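Local atomic coordinates of N-acetylglucosaminidase (Paenibacillus barengoltzii, PDB entry 6INX), a protein that probably hydrolyses N-acetylglucosamine-containing glycans or chitin-derived oligosaccharides as a family 18 glycoside hydrolase. Residues Ala235-Asp243 against Ser255-Phe265. Residues are numbered along the deposited sequence; the frame is centred on the assembly and turned at random.
Sequences AFYSRMWKD and SPGSGGYGPDF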
ATOM      1  N   ALA A 235       3.851  19.830  -1.310  1.00 11.70           N
ATOM      2  CA  ALA A 235       5.247  19.541  -1.586  1.00 10.76           C
ATOM      3  C   ALA A 235       5.755  20.516  -2.634  1.00 10.62           C
ATOM      4  O   ALA A 235       5.151  20.650  -3.701  1.00 12.25           O
ATOM      5  CB  ALA A 235       5.411  18.110  -2.094  1.00 11.89           C
ATOM      6  N   PHE A 236       6.873  21.174  -2.335  1.00 12.02           N
ATOM      7  CA  PHE A 236       7.550  22.043  -3.293  1.00  9.04           C
ATOM      8  C   PHE A 236       8.606  21.298  -4.112  1.00 10.80           C
ATOM      9  O   PHE A 236       9.576  21.909  -4.585  1.00 13.69           O
ATOM     10  CB  PHE A 236       8.179  23.243  -2.572  1.00 11.64           C
ATOM     11  CG  PHE A 236       7.192  24.253  -2.027  1.00 10.77           C
ATOM     12  CD1 PHE A 236       5.825  24.030  -2.015  1.00 12.32           C
ATOM     13  CD2 PHE A 236       7.670  25.445  -1.492  1.00 12.64           C
ATOM     14  CE1 PHE A 236       4.949  24.989  -1.501  1.00 13.66           C
ATOM     15  CE2 PHE A 236       6.799  26.400  -0.983  1.00 12.95           C
ATOM     16  CZ  PHE A 236       5.455  26.172  -0.979  1.00 13.58           C
ATOM     17  N   TYR A 237       8.432  19.992  -4.310  1.00 10.70           N
ATOM     18  CA  TYR A 237       9.417  19.160  -4.999  1.00  9.54           C
ATOM     19  C   TYR A 237       8.680  17.948  -5.553  1.00  9.65           C
ATOM     20  O   TYR A 237       7.524  17.685  -5.201  1.00 11.20           O
ATOM     21  CB  TYR A 237      10.534  18.703  -4.039  1.00 13.80           C
ATOM     22  CG  TYR A 237       9.961  17.771  -3.005  1.00 12.54           C
ATOM     23  CD1 TYR A 237       9.324  18.273  -1.884  1.00 13.40           C
ATOM     24  CD2 TYR A 237       9.973  16.386  -3.194  1.00 12.23           C
ATOM     25  CE1 TYR A 237       8.730  17.439  -0.954  1.00 11.16           C
ATOM     26  CE2 TYR A 237       9.393  15.544  -2.267  1.00 11.76           C
ATOM     27  CZ  TYR A 237       8.771  16.079  -1.156  1.00 12.30           C
ATOM     28  OH  TYR A 237       8.176  15.251  -0.249  1.00 14.36           O
ATOM     29  N   SER A 238       9.383  17.181  -6.380  1.00 10.96           N
ATOM     30  CA  SER A 238       8.789  16.060  -7.092  1.00 11.12           C
ATOM     31  C   SER A 238       9.311  14.711  -6.608  1.00 12.12           C
ATOM     32  O   SER A 238      10.358  14.602  -5.974  1.00 11.86           O
ATOM     33  CB  SER A 238       9.049  16.187  -8.597  1.00 11.47           C
ATOM     34  OG  SER A 238      10.425  16.038  -8.917  1.00 12.26           O
ATOM     35  N   ARG A 239       8.555  13.669  -6.954  1.00 10.60           N
ATOM     36  CA  ARG A 239       9.025  12.291  -6.921  1.00 10.28           C
ATOM     37  C   ARG A 239       9.080  11.795  -8.358  1.00  9.31           C
ATOM     38  O   ARG A 239       8.284  12.219  -9.199  1.00 10.59           O
ATOM     39  CB  ARG A 239       8.067  11.406  -6.105  1.00 11.86           C
ATOM     40  CG  ARG A 239       8.236  11.526  -4.581  1.00 12.25           C
ATOM     41  CD  ARG A 239       9.437  10.735  -4.103  1.00 15.84           C
ATOM     42  NE  ARG A 239       9.751  11.023  -2.707  1.00 14.67           N
ATOM     43  CZ  ARG A 239      10.671  10.376  -2.005  1.00 14.09           C
ATOM     44  NH1 ARG A 239      11.366   9.382  -2.550  1.00 14.38           N
ATOM     45  NH2 ARG A 239      10.895  10.725  -0.747  1.00 14.47           N
ATOM     46  N   MET A 240      10.045  10.924  -8.655  1.00 10.01           N
ATOM     47  CA  MET A 240      10.356  10.608 -10.043  1.00 12.25           C
ATOM     48  C   MET A 240      10.688   9.134 -10.203  1.00  9.43           C
ATOM     49  O   MET A 240      11.416   8.563  -9.390  1.00 11.74           O
ATOM     50  CB  MET A 240      11.554  11.449 -10.502  1.00 13.82           C
ATOM     51  CG  MET A 240      12.028  11.159 -11.916  1.00 11.48           C
ATOM     52  SD  MET A 240      13.346  12.296 -12.428  1.00 16.05           S
ATOM     53  CE  MET A 240      14.668  11.770 -11.350  1.00 18.90           C
ATOM     54  N   TRP A 241      10.135   8.520 -11.248  1.00  9.96           N
ATOM     55  CA  TRP A 241      10.446   7.145 -11.602  1.00 11.92           C
ATOM     56  C   TRP A 241      11.091   7.112 -12.984  1.00  9.96           C
ATOM     57  O   TRP A 241      10.705   7.871 -13.883  1.00 11.05           O
ATOM     58  CB  TRP A 241       9.177   6.283 -11.645  1.00 12.29           C
ATOM     59  CG  TRP A 241       8.555   5.952 -10.314  1.00 10.65           C
ATOM     60  CD1 TRP A 241       8.646   4.764  -9.648  1.00 11.07           C
ATOM     61  CD2 TRP A 241       7.721   6.801  -9.517  1.00 10.34           C
ATOM     62  NE1 TRP A 241       7.916   4.816  -8.478  1.00 10.30           N
ATOM     63  CE2 TRP A 241       7.334   6.055  -8.378  1.00 10.18           C
ATOM     64  CE3 TRP A 241       7.265   8.119  -9.653  1.00 11.21           C
ATOM     65  CZ2 TRP A 241       6.523   6.589  -7.375  1.00 11.54           C
ATOM     66  CZ3 TRP A 241       6.446   8.642  -8.668  1.00 11.47           C
ATOM     67  CH2 TRP A 241       6.087   7.880  -7.537  1.00 12.81           C
ATOM     68  N   LYS A 242      12.043   6.197 -13.162  1.00 11.64           N
ATOM     69  CA  LYS A 242      12.823   6.117 -14.386  1.00 13.25           C
ATOM     70  C   LYS A 242      12.492   4.862 -15.185  1.00 12.40           C
ATOM     71  O   LYS A 242      12.087   3.836 -14.631  1.00 12.55           O
ATOM     72  CB  LYS A 242      14.314   6.118 -14.061  1.00 12.56           C
ATOM     73  CG  LYS A 242      14.764   7.361 -13.289  1.00 13.71           C
ATOM     74  CD  LYS A 242      16.235   7.262 -12.915  1.00 14.56           C
ATOM     75  CE  LYS A 242      16.683   8.517 -12.173  1.00 16.46           C
ATOM     76  NZ  LYS A 242      18.114   8.452 -11.752  1.00 18.55           N
ATOM     77  N   ASP A 243      12.674   4.967 -16.504  1.00 13.35           N
ATOM     78  CA  ASP A 243      12.588   3.820 -17.407  1.00 13.91           C
ATOM     79  C   ASP A 243      11.220   3.144 -17.337  1.00 13.94           C
ATOM     80  O   ASP A 243      11.103   1.924 -17.194  1.00 15.96           O
ATOM     81  CB  ASP A 243      13.739   2.850 -17.157  1.00 13.99           C
ATOM     82  CG  ASP A 243      15.088   3.518 -17.332  1.00 16.33           C
ATOM     83  OD1 ASP A 243      15.288   4.165 -18.384  1.00 15.96           O
ATOM     84  OD2 ASP A 243      15.919   3.421 -16.413  1.00 18.39           O
ATOM     85  N   SER A 255       8.238   0.737 -13.010  1.00 11.46           N
ATOM     86  CA  SER A 255       9.636   1.082 -13.175  1.00 12.56           C
ATOM     87  C   SER A 255      10.509  -0.038 -12.619  1.00 12.63           C
ATOM     88  O   SER A 255      10.080  -0.781 -11.730  1.00 13.20           O
ATOM     89  CB  SER A 255       9.931   2.355 -12.373  1.00 12.65           C
ATOM     90  OG  SER A 255      11.309   2.686 -12.427  1.00 13.50           O
ATOM     91  N   PRO A 256      11.740  -0.191 -13.112  1.00 13.03           N
ATOM     92  CA  PRO A 256      12.684  -1.109 -12.450  1.00 12.42           C
ATOM     93  C   PRO A 256      13.082  -0.664 -11.054  1.00 13.65           C
ATOM     94  O   PRO A 256      13.538  -1.493 -10.259  1.00 15.45           O
ATOM     95  CB  PRO A 256      13.905  -1.106 -13.386  1.00 16.44           C
ATOM     96  CG  PRO A 256      13.414  -0.552 -14.675  1.00 15.72           C
ATOM     97  CD  PRO A 256      12.301   0.397 -14.342  1.00 13.59           C
ATOM     98  N   GLY A 257      12.934   0.623 -10.736  1.00 13.71           N
ATOM     99  CA  GLY A 257      13.335   1.150  -9.449  1.00 12.04           C
ATOM    100  C   GLY A 257      12.195   1.921  -8.806  1.00 10.58           C
ATOM    101  O   GLY A 257      11.142   2.127  -9.407  1.00 12.24           O
ATOM    102  N   SER A 258      12.458   2.379  -7.586  1.00 10.87           N
ATOM    103  CA  SER A 258      11.424   3.083  -6.838  1.00 11.68           C
ATOM    104  C   SER A 258      11.378   4.558  -7.239  1.00 11.78           C
ATOM    105  O   SER A 258      12.136   5.031  -8.090  1.00 12.08           O
ATOM    106  CB  SER A 258      11.655   2.919  -5.341  1.00 14.38           C
ATOM    107  OG  SER A 258      12.891   3.490  -4.971  1.00 18.42           O
ATOM    108  N   GLY A 259      10.445   5.293  -6.638  1.00 11.09           N
ATOM    109  CA  GLY A 259      10.286   6.703  -6.919  1.00 11.32           C
ATOM    110  C   GLY A 259      11.170   7.543  -6.025  1.00 11.04           C
ATOM    111  O   GLY A 259      10.797   7.877  -4.902  1.00 14.07           O
ATOM    112  N   GLY A 260      12.361   7.857  -6.508  1.00 11.15           N
ATOM    113  CA  GLY A 260      13.267   8.688  -5.754  1.00 12.27           C
ATOM    114  C   GLY A 260      12.882  10.140  -5.860  1.00 12.93           C
ATOM    115  O   GLY A 260      11.909  10.522  -6.507  1.00 12.40           O
ATOM    116  N   TYR A 261      13.661  10.981  -5.194  1.00 14.15           N
ATOM    117  CA  TYR A 261      13.426  12.409  -5.339  1.00 12.96           C
ATOM    118  C   TYR A 261      13.667  12.831  -6.779  1.00 13.91           C
ATOM    119  O   TYR A 261      14.620  12.393  -7.429  1.00 16.57           O
ATOM    120  CB  TYR A 261      14.365  13.199  -4.430  1.00 15.12           C
ATOM    121  CG  TYR A 261      13.954  13.180  -2.985  1.00 15.50           C
ATOM    122  CD1 TYR A 261      12.783  13.799  -2.561  1.00 15.97           C
ATOM    123  CD2 TYR A 261      14.740  12.538  -2.038  1.00 22.47           C
ATOM    124  CE1 TYR A 261      12.415  13.781  -1.234  1.00 17.16           C
ATOM    125  CE2 TYR A 261      14.379  12.513  -0.716  1.00 21.53           C
ATOM    126  CZ  TYR A 261      13.218  13.134  -0.313  1.00 23.29           C
ATOM    127  OH  TYR A 261      12.860  13.110   1.013  1.00 26.31           O
ATOM    128  N   GLY A 262      12.789  13.686  -7.277  1.00 13.67           N
ATOM    129  CA  GLY A 262      12.996  14.320  -8.548  1.00 14.31           C
ATOM    130  C   GLY A 262      13.434  15.751  -8.336  1.00 14.69           C
ATOM    131  O   GLY A 262      13.824  16.160  -7.234  1.00 16.06           O
ATOM    132  N   PRO A 263      13.368  16.545  -9.393  1.00 13.94           N
ATOM    133  CA  PRO A 263      13.745  17.956  -9.274  1.00 13.99           C
ATOM    134  C   PRO A 263      12.842  18.700  -8.297  1.00 13.83           C
ATOM    135  O   PRO A 263      11.663  18.382  -8.132  1.00 15.73           O
ATOM    136  CB  PRO A 263      13.567  18.486 -10.704  1.00 15.51           C
ATOM    137  CG  PRO A 263      13.636  17.253 -11.583  1.00 19.95           C
ATOM    138  CD  PRO A 263      13.036  16.154 -10.775  1.00 16.00           C
ATOM    139  N   ASP A 264      13.410  19.708  -7.633  1.00 13.65           N
ATOM    140  CA  ASP A 264      12.557  20.608  -6.871  1.00 12.05           C
ATOM    141  C   ASP A 264      11.770  21.511  -7.815  1.00 12.60           C
ATOM    142  O   ASP A 264      11.980  21.515  -9.033  1.00 15.25           O
ATOM    143  CB  ASP A 264      13.344  21.392  -5.813  1.00 12.94           C
ATOM    144  CG  ASP A 264      14.380  22.343  -6.398  1.00 18.86           C
ATOM    145  OD1 ASP A 264      14.356  22.653  -7.603  1.00 19.24           O
ATOM    146  OD2 ASP A 264      15.239  22.801  -5.611  1.00 22.29           O
ATOM    147  N   PHE A 265      10.839  22.283  -7.252  1.00 13.83           N
ATOM    148  CA  PHE A 265       9.989  23.090  -8.121  1.00 12.26           C
ATOM    149  C   PHE A 265      10.797  24.112  -8.917  1.00 13.76           C
ATOM    150  O   PHE A 265      10.472  24.390 -10.074  1.00 14.98           O
ATOM    151  CB  PHE A 265       8.842  23.750  -7.360  1.00 14.50           C
ATOM    152  CG  PHE A 265       7.835  24.391  -8.267  1.00 12.77           C
ATOM    153  CD1 PHE A 265       6.890  23.621  -8.919  1.00 13.50           C
ATOM    154  CD2 PHE A 265       7.868  25.753  -8.512  1.00 17.26           C
ATOM    155  CE1 PHE A 265       5.970  24.191  -9.775  1.00 15.30           C
ATOM    156  CE2 PHE A 265       6.944  26.338  -9.370  1.00 17.19           C
ATOM    157  CZ  PHE A 265       5.996  25.551 -10.001  1.00 16.84           C
TER
HETATM  158  O   HOH W   1      10.675  14.246   1.729  1.00 21.76           O
HETATM  159  O   HOH W   2      12.574   4.558 -10.792  1.00 13.17           O
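The guanidinium of Arg-239 lies over one face of the Tyr-261 ring, their planes 31° apart, a cation-pi contact with CZ 4.0 Å from the ring centroid. A bend at chi2 (-78°) turns the guanidinium across to residues 259-261, where NH1 donates to Gly-259 O at 2.8 Å, in the carbonyl plane. NE salt-bridges Asp-186, which also accepts from Tyr-237 OH. Replacing Arg-239 by alanine is likely to leave the Tyr-261 face without its cation, and Gly-259 O and Asp-186 without these partners. CE2 of Tyr-237 comes to the edge of the Tyr-261 ring, 3.6 Å from CE1, the planes turned obliquely at 62°. Strands 237-241 and 260-264 pair antiparallel at one border of the small five-stranded sheet inserted in the TIM barrel, as in many family 18 enzymes, with a beta bulge between Tyr-237 and Arg-239. Gly-259 suits its place because its CA sits over the Trp-241 indole, 3.4 Å from the five-membered ring centroid, where a side chain would collide. Gly-262 likewise lets Ser-238 come close: OG and N both donate to Pro-263 O, OG on a lone pair at 2.8 Å. Ser-255 OG accepts from Gly-257 N in an ST turn and donates to Lys-242 O at 2.6 Å.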